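Local atomic coordinates of Hen1 (Anabaena variabilis, PDB entry 3JWH), a protein that probably transfers a methyl group from S-adenosylmethionine to the 2'-oxygen of the 3'-terminal nucleotide of RNA. Residues 173-178 / 184-189; 22-27 / 204-209; 46-51 / 71-76; 42-47 / 54-59. All blocks are in the same frame, centred on the assembly; numbering follows the deposited sequence.

Contact 1. Residues 173-178 / 184-189; sequences NWANKI and YNVQFQ
Ala175 and Phe188 make the closest approach here: the Ala175 CB methyl comes up to the edge of the ring, near its plane, 3.7 Å from Phe188 CE1. The same methyl also reaches Val186, lying 4.2 Å from Val186 CG2, so a single small side chain meets two residues that point from the same face of the strand. Beside it, Asn176 sends its amide oxygen to the other valine branch, with Asn176 OD1 3.8 Å from Val186 CG1. This oxygen also lies near the ring edge, and the amide stands almost perpendicular to the phenylalanine plane, at 89°. The two branches of Val186 are shared out by its first torsion (chi1 71°): CG1, lodged between the backbone N and the carbonyl carbon, goes to Asn176, and CG2, anti to the backbone N, goes to Ala175. Further out, the segments run nearly antiparallel at 155°, with their axes 8.0 Å apart, as expected where a short link turns helix 168-181 back into strand 184-188. The pair illustrates how a helix packs on an edge strand of a Rossmann-like sheet through a small residue. Strand 202-209 adjoins strand 184-188 in the sheet, and its Phe207 touches Ala175, Ile178 and Val186. Helix 117-131 flanks the same helix, giving Trp174 NE1 a hydrogen bond to Glu124 and packing Phe128 on Ile178.

Contact 2. Residues 22-27 / 204-209; sequences VAALKQ and MAVFIH
Ala24 and Val206 mark the nearest approach of the two backbones, with 7.5 Å between Ala24 CA and Val206 CA, a spacing bridged by the alanine methyl and the strand's side chains. That methyl is the whole helical contribution. Ala24 CB points at the strand and sits 3.9 Å from Met204 CE and 4.1 Å from Val206 CG2. Met204 and Val206 are two apart along the strand and therefore rise from the same face of the sheet, so the alanine bridges alternate strand residues. Met204 covers the longer distance: its chain leaves with CG anti to the backbone N (chi1 177°), stays extended through chi2, and bends at chi3 so that the terminal methyl reaches Ala24. Val206, shorter and branched, needs only its CG2. No hydrogen bond crosses, and only 82 Å² is buried, making this a small apolar touch whose participants are nonetheless all buried. It exemplifies a helix laid on the antiparallel strand that distinguishes class I methyltransferases from a plain Rossmann fold. Around it, Met204 also packs on Ile137 and Thr139 of the adjoining strand 135-141, and Leu25 of the helix reaches Ile137 as well. On the opposite face of strand 202-209, Ala205 and Phe207 turn to helix 168-181, while strand 184-188 lies alongside as the sheet's outer neighbour.

Contact 3. Residues 46-51 / 71-76; sequences ILLKDS and ERLDRL
Leu76 lies across the aliphatic stem of Lys49 at about a right angle, both its methyls resting against the lysine's CG. The fit is tight: Leu76 CD2 is 3.3 Å from Lys49 CD, closer than carbons usually come. The other methyl is less pressed, with Leu76 CD1 3.6 Å from Lys49 CG. Here the C-terminal ends of two successive helices of a Rossmann-like fold, 42-49 and 63-73, meet on one face of the sheet, and the type I turn from Leu73 to Leu76 folds the last leucine back over the neighbouring helix. Lys49 meets the leucine with CG and CD, the carbons before the bend at chi3 (-63°), and the amine lies beyond them. Leu48 completes the apolar patch. Its CD1 is the common point of the two turn leucines, standing 4.1 Å from Leu76 CD1 and nearly as close to Leu73 CD2. With an alanine here in place of Leu76 both methyls go, and a gap would probably open between Leu48 CD1 and the lysine stem, leaving that stem freer to swing. Trp83 of helix 80-83 touches both Leu48 and Leu76, extending the cluster. At the end of helix 42-49, where carbonyls run short of backbone donors, Leu48 O accepts a hydrogen bond from Arg85 NH1.

Contact 4. Residues 42-47 / 54-59; sequences NLLKIL and EQITGV. With SAH (S-adenosyl-L-homocysteine), chain C.
Leu44 occupies the place where Gly58 has no side chain: both its methyls lie against bare backbone, CD2 being 3.7 Å from Gly58 CA. A CB on that residue would point at the helix and fall only about 2.4 Å from Leu44 CD1, so the glycine is what lets the leucine come in so near. The setting is the beta-alpha-beta crossover formed by strand 32-36, helix 42-49 and strand 55-60, the opening unit of the Rossmann-like methyltransferase core. Helix and returning strand run nearly antiparallel, at 170°, with 9.0 Å between their axes. Ile56 fills the other half of the interface by dividing its branches between two helix residues. CG2, anti to the backbone N, takes Leu44, whose CD2 lies 3.6 Å from Ile56 CG2; the leucine and isoleucine lie alongside with their ends pointing opposite ways. CG1, anti to the carbonyl carbon (chi1 -63°), takes the next turn of the helix instead, 3.5 Å from Leu47 CB. A serine in its place keeps one gamma position, now a hydroxyl, and would probably leave Leu44 CD2 or Leu47 CB without its hydrocarbon partner and put a polar group in a buried apolar site. Thr57 points away from the helix, and its hydroxyl is hydrogen-bonded to Tyr103. At the start of the helix the unit meets the cofactor product, S-adenosyl-L-homocysteine: Asn42, a residue of the pocket, touches the carboxylate with carbon, Asn42 CB lying 3.6 Å from SAH OXT.

Overall arrangement
Three of the four contacts place a helix on one seven-stranded mixed sheet, while contact 3 joins two helix ends beside it. Contacts 3 and 4 are neighbours, their centres about 8 Å apart, and share helix 42-49 near the cofactor pocket. Contact 1 lies on the opposite side of the chain's centre, about 31 Å from contact 3 between centres, at the edge strand 184-188. Contact 2 spans the middle: its strand hydrogen-bonds to that of contact 1, and its helix meets helix 42-49, Lys26 forming a salt bridge with Asp50. Along the chain, 22-27 and 204-209 enclose the others, with contacts 4 and 3 preceding contact 1. Helix 13-27 thus ties the cofactor-binding half to the late antiparallel strands.

Contact 1. Residues 173-178 / 184-189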
# COMPACT_ATOMS: atom_id res chain seq x y z
N ASN A 173 13.13 10.48 -4.34
CA ASN A 173 12.94 11.92 -4.49
C ASN A 173 11.45 12.19 -4.36
O ASN A 173 11.03 13.20 -3.78
CB ASN A 173 13.40 12.41 -5.87
CG ASN A 173 14.91 12.31 -6.06
OD1 ASN A 173 15.69 12.34 -5.10
ND2 ASN A 173 15.32 12.20 -7.33
N TRP A 174 10.64 11.29 -4.91
CA TRP A 174 9.20 11.41 -4.85
C TRP A 174 8.76 11.43 -3.40
O TRP A 174 7.99 12.30 -2.99
CB TRP A 174 8.52 10.23 -5.55
CG TRP A 174 7.03 10.19 -5.31
CD1 TRP A 174 6.09 11.01 -5.89
CD2 TRP A 174 6.33 9.39 -4.36
NE1 TRP A 174 4.85 10.76 -5.35
CE2 TRP A 174 4.97 9.78 -4.40
CE3 TRP A 174 6.71 8.38 -3.47
CZ2 TRP A 174 3.99 9.19 -3.58
CZ3 TRP A 174 5.74 7.79 -2.65
CH2 TRP A 174 4.40 8.20 -2.71
N ALA A 175 9.29 10.48 -2.62
CA ALA A 175 8.94 10.36 -1.21
C ALA A 175 9.46 11.50 -0.35
O ALA A 175 8.79 11.93 0.59
CB ALA A 175 9.44 9.03 -0.66
N ASN A 176 10.66 11.98 -0.66
CA ASN A 176 11.22 13.08 0.10
C ASN A 176 10.40 14.32 -0.24
O ASN A 176 10.14 15.14 0.63
CB ASN A 176 12.70 13.29 -0.25
CG ASN A 176 13.60 12.23 0.37
OD1 ASN A 176 13.41 11.83 1.52
ND2 ASN A 176 14.60 11.78 -0.38
N LYS A 177 10.00 14.46 -1.50
CA LYS A 177 9.18 15.61 -1.89
C LYS A 177 7.87 15.54 -1.11
O LYS A 177 7.27 16.56 -0.84
CB LYS A 177 8.88 15.60 -3.39
CG LYS A 177 9.94 16.24 -4.29
CD LYS A 177 9.86 17.75 -4.26
CE LYS A 177 10.94 18.36 -5.15
NZ LYS A 177 10.88 19.86 -5.22
N ILE A 178 7.43 14.33 -0.75
CA ILE A 178 6.19 14.20 0.00
C ILE A 178 6.36 14.77 1.41
O ILE A 178 5.49 15.49 1.90
CB ILE A 178 5.72 12.73 0.11
CG1 ILE A 178 5.21 12.22 -1.25
CG2 ILE A 178 4.62 12.61 1.15
CD1 ILE A 178 3.98 12.95 -1.78
N TYR A 184 4.67 14.64 7.06
CA TYR A 184 5.17 13.28 7.24
C TYR A 184 6.68 13.21 7.17
O TYR A 184 7.33 14.09 6.61
CB TYR A 184 4.63 12.33 6.17
CG TYR A 184 3.18 12.00 6.28
CD1 TYR A 184 2.20 12.89 5.83
CD2 TYR A 184 2.76 10.81 6.88
CE1 TYR A 184 0.85 12.61 5.98
CE2 TYR A 184 1.41 10.53 7.04
CZ TYR A 184 0.46 11.43 6.59
OH TYR A 184 -0.89 11.14 6.74
N ASN A 185 7.22 12.14 7.73
CA ASN A 185 8.64 11.86 7.68
C ASN A 185 8.66 10.45 7.06
O ASN A 185 7.71 9.67 7.23
CB ASN A 185 9.26 11.91 9.07
CG ASN A 185 9.32 13.33 9.62
OD1 ASN A 185 9.05 13.55 10.80
ND2 ASN A 185 9.66 14.29 8.77
N VAL A 186 9.70 10.14 6.31
CA VAL A 186 9.76 8.86 5.63
C VAL A 186 10.99 8.02 5.96
O VAL A 186 12.06 8.55 6.27
CB VAL A 186 9.72 9.11 4.10
CG1 VAL A 186 11.04 9.73 3.63
CG2 VAL A 186 9.41 7.83 3.36
N GLN A 187 10.83 6.71 5.91
CA GLN A 187 11.91 5.76 6.15
C GLN A 187 11.86 4.76 5.00
O GLN A 187 10.79 4.29 4.62
CB GLN A 187 11.71 5.01 7.48
CG GLN A 187 12.24 5.74 8.70
CD GLN A 187 13.73 5.99 8.62
OE1 GLN A 187 14.52 5.07 8.40
NE2 GLN A 187 14.13 7.26 8.79
N PHE A 188 13.02 4.45 4.43
CA PHE A 188 13.06 3.49 3.34
C PHE A 188 13.49 2.14 3.87
O PHE A 188 14.31 2.05 4.79
CB PHE A 188 13.99 3.99 2.25
CG PHE A 188 13.55 5.30 1.66
CD1 PHE A 188 12.44 5.36 0.83
CD2 PHE A 188 14.22 6.47 1.98
CE1 PHE A 188 12.00 6.58 0.32
CE2 PHE A 188 13.80 7.69 1.48
CZ PHE A 188 12.69 7.75 0.64
N GLN A 189 12.90 1.09 3.32
CA GLN A 189 13.18 -0.28 3.74
C GLN A 189 12.97 -1.24 2.59
O GLN A 189 11.87 -1.76 2.41
CB GLN A 189 12.24 -0.66 4.89
CG GLN A 189 12.41 0.15 6.17
CD GLN A 189 11.16 0.15 7.05
OE1 GLN A 189 10.52 -0.89 7.25
NE2 GLN A 189 10.82 1.32 7.58

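Contact 2. Residues 22-27 / 204-209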
# COMPACT_ATOMS: atom_id res chain seq x y z
N VAL A 22 3.00 -6.31 6.12
CA VAL A 22 2.38 -6.71 7.37
C VAL A 22 3.29 -6.39 8.54
O VAL A 22 2.83 -5.93 9.59
CB VAL A 22 2.08 -8.22 7.39
CG1 VAL A 22 1.52 -8.63 8.73
CG2 VAL A 22 1.10 -8.55 6.29
N ALA A 23 4.58 -6.63 8.35
CA ALA A 23 5.58 -6.36 9.38
C ALA A 23 5.61 -4.86 9.72
O ALA A 23 5.67 -4.48 10.89
CB ALA A 23 6.96 -6.83 8.91
N ALA A 24 5.58 -4.01 8.70
CA ALA A 24 5.60 -2.58 8.97
C ALA A 24 4.33 -2.12 9.69
O ALA A 24 4.39 -1.30 10.60
CB ALA A 24 5.78 -1.81 7.66
N LEU A 25 3.18 -2.66 9.30
CA LEU A 25 1.91 -2.31 9.94
C LEU A 25 1.96 -2.63 11.42
O LEU A 25 1.58 -1.81 12.26
CB LEU A 25 0.76 -3.08 9.29
CG LEU A 25 0.36 -2.59 7.89
CD1 LEU A 25 -0.67 -3.51 7.31
CD2 LEU A 25 -0.18 -1.16 7.98
N LYS A 26 2.42 -3.84 11.73
CA LYS A 26 2.50 -4.29 13.11
C LYS A 26 3.42 -3.45 13.99
O LYS A 26 3.05 -3.14 15.12
CB LYS A 26 2.90 -5.78 13.15
CG LYS A 26 1.73 -6.70 12.78
CD LYS A 26 2.09 -8.18 12.78
CE LYS A 26 0.84 -9.03 12.61
NZ LYS A 26 1.12 -10.50 12.56
N GLN A 27 4.58 -3.07 13.48
CA GLN A 27 5.51 -2.25 14.27
C GLN A 27 4.93 -0.88 14.61
O GLN A 27 5.31 -0.27 15.62
CB GLN A 27 6.82 -2.08 13.51
CG GLN A 27 7.45 -3.38 13.10
CD GLN A 27 8.94 -3.25 12.86
OE1 GLN A 27 9.39 -2.42 12.06
NE2 GLN A 27 9.72 -4.07 13.55
N MET A 204 10.26 0.10 -0.67
CA MET A 204 9.13 0.36 0.20
C MET A 204 9.37 1.66 0.95
O MET A 204 10.50 2.01 1.29
CB MET A 204 8.94 -0.80 1.20
CG MET A 204 7.80 -0.58 2.21
SD MET A 204 7.23 -2.06 3.09
CE MET A 204 8.14 -1.92 4.54
N ALA A 205 8.30 2.41 1.18
CA ALA A 205 8.42 3.65 1.92
C ALA A 205 7.39 3.63 3.04
O ALA A 205 6.21 3.36 2.82
CB ALA A 205 8.17 4.83 1.01
N VAL A 206 7.86 3.86 4.26
CA VAL A 206 6.98 3.90 5.40
C VAL A 206 6.95 5.36 5.87
O VAL A 206 7.94 5.86 6.41
CB VAL A 206 7.48 2.99 6.55
CG1 VAL A 206 6.56 3.10 7.74
CG2 VAL A 206 7.52 1.53 6.07
N PHE A 207 5.83 6.04 5.63
CA PHE A 207 5.66 7.43 6.04
C PHE A 207 4.98 7.46 7.40
O PHE A 207 3.98 6.77 7.61
CB PHE A 207 4.77 8.19 5.06
CG PHE A 207 5.36 8.37 3.71
CD1 PHE A 207 6.12 9.49 3.41
CD2 PHE A 207 5.07 7.47 2.70
CE1 PHE A 207 6.58 9.71 2.14
CE2 PHE A 207 5.53 7.68 1.42
CZ PHE A 207 6.28 8.80 1.13
N ILE A 208 5.51 8.24 8.31
CA ILE A 208 4.90 8.35 9.62
C ILE A 208 4.52 9.81 9.84
O ILE A 208 5.34 10.72 9.64
CB ILE A 208 5.84 7.87 10.73
CG1 ILE A 208 6.08 6.37 10.56
CG2 ILE A 208 5.23 8.15 12.11
CD1 ILE A 208 6.99 5.78 11.61
N HIS A 209 3.28 10.04 10.24
CA HIS A 209 2.81 11.40 10.45
C HIS A 209 3.54 12.05 11.61
O HIS A 209 3.78 11.42 12.63
CB HIS A 209 1.30 11.43 10.70
CG HIS A 209 0.69 12.79 10.54
ND1 HIS A 209 0.99 13.85 11.36
CD2 HIS A 209 -0.16 13.27 9.60
CE1 HIS A 209 0.37 14.93 10.93
NE2 HIS A 209 -0.34 14.61 9.86

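Contact 3. Residues 46-51 / 71-76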
# COMPACT_ATOMS: atom_id res chain seq x y z
N ILE A 46 -4.56 -11.75 3.58
CA ILE A 46 -3.64 -11.92 4.69
C ILE A 46 -4.05 -11.13 5.94
O ILE A 46 -3.90 -11.62 7.05
CB ILE A 46 -2.19 -11.52 4.25
CG1 ILE A 46 -1.64 -12.60 3.31
CG2 ILE A 46 -1.27 -11.38 5.46
CD1 ILE A 46 -0.44 -12.17 2.51
N LEU A 47 -4.57 -9.92 5.78
CA LEU A 47 -4.99 -9.12 6.93
C LEU A 47 -6.26 -9.66 7.60
O LEU A 47 -6.37 -9.69 8.83
CB LEU A 47 -5.25 -7.67 6.50
CG LEU A 47 -4.11 -6.86 5.88
CD1 LEU A 47 -4.56 -5.41 5.71
CD2 LEU A 47 -2.87 -6.92 6.78
N LEU A 48 -7.23 -10.08 6.80
CA LEU A 48 -8.50 -10.60 7.30
C LEU A 48 -8.29 -11.87 8.13
O LEU A 48 -8.95 -12.08 9.15
CB LEU A 48 -9.44 -10.91 6.14
CG LEU A 48 -10.91 -10.44 6.19
CD1 LEU A 48 -11.77 -11.48 5.47
CD2 LEU A 48 -11.40 -10.23 7.61
N LYS A 49 -7.37 -12.71 7.67
CA LYS A 49 -7.06 -13.97 8.35
C LYS A 49 -6.37 -13.73 9.68
O LYS A 49 -6.49 -14.53 10.59
CB LYS A 49 -6.16 -14.85 7.48
CG LYS A 49 -6.82 -15.42 6.25
CD LYS A 49 -5.83 -16.23 5.41
CE LYS A 49 -4.71 -15.35 4.88
NZ LYS A 49 -3.75 -16.09 4.00
N ASP A 50 -5.64 -12.62 9.77
CA ASP A 50 -4.88 -12.27 10.97
C ASP A 50 -5.68 -11.40 11.94
O ASP A 50 -5.88 -10.22 11.69
CB ASP A 50 -3.62 -11.53 10.55
CG ASP A 50 -2.61 -11.42 11.67
OD1 ASP A 50 -3.03 -11.40 12.84
OD2 ASP A 50 -1.40 -11.32 11.36
N SER A 51 -6.10 -11.99 13.05
CA SER A 51 -6.90 -11.28 14.06
C SER A 51 -6.25 -10.06 14.72
O SER A 51 -6.88 -9.37 15.53
CB SER A 51 -7.36 -12.27 15.14
OG SER A 51 -6.27 -12.78 15.87
N GLU A 71 -14.35 -12.93 -4.05
CA GLU A 71 -14.36 -14.35 -4.36
C GLU A 71 -13.33 -15.15 -3.57
O GLU A 71 -13.68 -16.10 -2.87
CB GLU A 71 -14.15 -14.55 -5.86
CG GLU A 71 -14.37 -15.96 -6.36
CD GLU A 71 -14.44 -16.01 -7.87
OE1 GLU A 71 -13.52 -15.47 -8.53
OE2 GLU A 71 -15.42 -16.58 -8.41
N ARG A 72 -12.06 -14.78 -3.66
CA ARG A 72 -11.05 -15.53 -2.92
C ARG A 72 -11.12 -15.27 -1.42
O ARG A 72 -10.80 -16.15 -0.62
CB ARG A 72 -9.65 -15.27 -3.48
CG ARG A 72 -9.34 -13.86 -3.92
CD ARG A 72 -8.10 -13.86 -4.80
NE ARG A 72 -6.89 -14.26 -4.08
CZ ARG A 72 -6.26 -13.52 -3.17
NH1 ARG A 72 -6.72 -12.32 -2.85
NH2 ARG A 72 -5.17 -13.98 -2.57
N LEU A 73 -11.55 -14.07 -1.03
CA LEU A 73 -11.66 -13.77 0.38
C LEU A 73 -12.68 -14.71 0.98
O LEU A 73 -12.64 -15.01 2.17
CB LEU A 73 -12.07 -12.31 0.62
CG LEU A 73 -10.96 -11.26 0.54
CD1 LEU A 73 -11.54 -9.85 0.59
CD2 LEU A 73 -9.99 -11.46 1.68
N ASP A 74 -13.60 -15.19 0.15
CA ASP A 74 -14.63 -16.10 0.63
C ASP A 74 -14.15 -17.53 0.75
O ASP A 74 -14.86 -18.38 1.25
CB ASP A 74 -15.86 -16.04 -0.27
CG ASP A 74 -16.75 -14.86 0.04
OD1 ASP A 74 -16.93 -14.58 1.23
OD2 ASP A 74 -17.26 -14.22 -0.89
N ARG A 75 -12.94 -17.80 0.28
CA ARG A 75 -12.39 -19.14 0.38
C ARG A 75 -11.85 -19.33 1.81
O ARG A 75 -11.41 -20.42 2.17
CB ARG A 75 -11.28 -19.33 -0.65
CG ARG A 75 -11.78 -19.26 -2.10
CD ARG A 75 -10.63 -19.21 -3.09
NE ARG A 75 -11.09 -19.06 -4.47
CZ ARG A 75 -10.28 -18.82 -5.50
NH1 ARG A 75 -8.97 -18.69 -5.30
NH2 ARG A 75 -10.77 -18.70 -6.73
N LEU A 76 -11.92 -18.27 2.61
CA LEU A 76 -11.46 -18.32 3.99
C LEU A 76 -12.55 -18.84 4.93
O LEU A 76 -13.74 -18.70 4.67
CB LEU A 76 -11.04 -16.93 4.47
CG LEU A 76 -9.93 -16.20 3.72
CD1 LEU A 76 -9.75 -14.83 4.31
CD2 LEU A 76 -8.64 -16.98 3.81

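Contact 4. Residues 42-47 / 54-59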
# COMPACT_ATOMS: atom_id res chain seq x y z
N ASN A 42 -4.91 -9.63 -2.48
CA ASN A 42 -3.84 -10.46 -1.96
C ASN A 42 -3.50 -10.04 -0.54
O ASN A 42 -3.51 -10.87 0.38
CB ASN A 42 -2.61 -10.39 -2.86
CG ASN A 42 -2.84 -11.07 -4.19
OD1 ASN A 42 -3.58 -12.06 -4.27
ND2 ASN A 42 -2.18 -10.58 -5.25
N LEU A 43 -3.23 -8.76 -0.34
CA LEU A 43 -2.93 -8.27 0.99
C LEU A 43 -4.19 -8.33 1.88
O LEU A 43 -4.09 -8.62 3.07
CB LEU A 43 -2.39 -6.85 0.94
CG LEU A 43 -2.26 -6.18 2.31
CD1 LEU A 43 -1.24 -6.93 3.16
CD2 LEU A 43 -1.86 -4.74 2.13
N LEU A 44 -5.36 -8.06 1.30
CA LEU A 44 -6.61 -8.11 2.09
C LEU A 44 -6.84 -9.52 2.67
O LEU A 44 -7.32 -9.65 3.79
CB LEU A 44 -7.83 -7.70 1.23
CG LEU A 44 -7.92 -6.31 0.59
CD1 LEU A 44 -9.26 -6.22 -0.12
CD2 LEU A 44 -7.79 -5.17 1.62
N LYS A 45 -6.50 -10.56 1.91
CA LYS A 45 -6.67 -11.94 2.39
C LYS A 45 -5.82 -12.19 3.63
O LYS A 45 -6.29 -12.76 4.61
CB LYS A 45 -6.30 -12.93 1.29
CG LYS A 45 -6.49 -14.39 1.67
CD LYS A 45 -6.48 -15.30 0.46
CE LYS A 45 -7.09 -16.66 0.80
NZ LYS A 45 -7.22 -17.55 -0.40
N ILE A 46 -4.56 -11.75 3.58
CA ILE A 46 -3.64 -11.92 4.69
C ILE A 46 -4.05 -11.13 5.94
O ILE A 46 -3.90 -11.62 7.05
CB ILE A 46 -2.19 -11.52 4.25
CG1 ILE A 46 -1.64 -12.60 3.31
CG2 ILE A 46 -1.27 -11.38 5.46
CD1 ILE A 46 -0.44 -12.17 2.51
N LEU A 47 -4.57 -9.92 5.78
CA LEU A 47 -4.99 -9.12 6.93
C LEU A 47 -6.26 -9.66 7.60
O LEU A 47 -6.37 -9.69 8.83
CB LEU A 47 -5.25 -7.67 6.50
CG LEU A 47 -4.11 -6.86 5.88
CD1 LEU A 47 -4.56 -5.41 5.71
CD2 LEU A 47 -2.87 -6.92 6.78
N GLU A 54 -7.99 -5.04 13.25
CA GLU A 54 -9.35 -4.81 13.72
C GLU A 54 -10.31 -4.30 12.65
O GLU A 54 -11.52 -4.25 12.85
CB GLU A 54 -9.33 -3.85 14.91
CG GLU A 54 -8.85 -4.50 16.21
CD GLU A 54 -8.86 -3.55 17.40
OE1 GLU A 54 -9.77 -2.69 17.50
OE2 GLU A 54 -7.96 -3.69 18.26
N GLN A 55 -9.76 -3.93 11.51
CA GLN A 55 -10.57 -3.47 10.40
C GLN A 55 -9.74 -3.47 9.13
O GLN A 55 -8.63 -2.94 9.11
CB GLN A 55 -11.12 -2.07 10.67
CG GLN A 55 -11.94 -1.53 9.52
CD GLN A 55 -12.66 -0.24 9.89
OE1 GLN A 55 -12.26 0.46 10.82
NE2 GLN A 55 -13.71 0.09 9.16
N ILE A 56 -10.30 -4.09 8.10
CA ILE A 56 -9.65 -4.20 6.81
C ILE A 56 -10.57 -3.62 5.73
O ILE A 56 -11.68 -4.11 5.53
CB ILE A 56 -9.37 -5.69 6.43
CG1 ILE A 56 -8.40 -6.34 7.41
CG2 ILE A 56 -8.83 -5.78 5.05
CD1 ILE A 56 -9.00 -6.74 8.70
N THR A 57 -10.13 -2.58 5.03
CA THR A 57 -10.93 -2.02 3.96
C THR A 57 -10.09 -1.96 2.70
O THR A 57 -8.99 -1.44 2.72
CB THR A 57 -11.42 -0.60 4.26
OG1 THR A 57 -12.35 -0.64 5.35
CG2 THR A 57 -12.11 -0.02 3.04
N GLY A 58 -10.63 -2.48 1.60
CA GLY A 58 -9.94 -2.46 0.31
C GLY A 58 -10.69 -1.58 -0.68
O GLY A 58 -11.90 -1.68 -0.81
N VAL A 59 -9.96 -0.71 -1.38
CA VAL A 59 -10.54 0.21 -2.34
C VAL A 59 -9.94 0.02 -3.73
O VAL A 59 -8.73 -0.07 -3.86
CB VAL A 59 -10.30 1.69 -1.90
CG1 VAL A 59 -10.99 2.65 -2.87
CG2 VAL A 59 -10.79 1.91 -0.47
N SAH C . -2.12 -3.96 -4.73
CA SAH C . -2.52 -5.17 -5.48
CB SAH C . -2.12 -5.00 -6.95
CG SAH C . -2.77 -3.75 -7.54
SD SAH C . -2.31 -3.42 -9.28
C SAH C . -1.80 -6.39 -4.91
O SAH C . -0.73 -6.72 -5.46
OXT SAH C . -2.34 -6.97 -3.94
C5' SAH C . -2.93 -1.70 -9.36
C4' SAH C . -4.33 -1.58 -8.76
O4' SAH C . -4.65 -0.19 -8.62
C3' SAH C . -5.37 -2.19 -9.71
O3' SAH C . -6.40 -2.83 -8.95
C2' SAH C . -5.90 -0.94 -10.41
O2' SAH C . -7.24 -1.20 -10.86
C1' SAH C . -5.95 -0.00 -9.21
N9 SAH C . -6.09 1.41 -9.62
C8 SAH C . -5.39 2.02 -10.57
N7 SAH C . -5.75 3.30 -10.65
C5 SAH C . -6.69 3.51 -9.73
C6 SAH C . -7.44 4.61 -9.35
N6 SAH C . -7.27 5.78 -9.96
N1 SAH C . -8.33 4.48 -8.36
C2 SAH C . -8.51 3.31 -7.76
N3 SAH C . -7.82 2.24 -8.10
C4 SAH C . -6.91 2.30 -9.08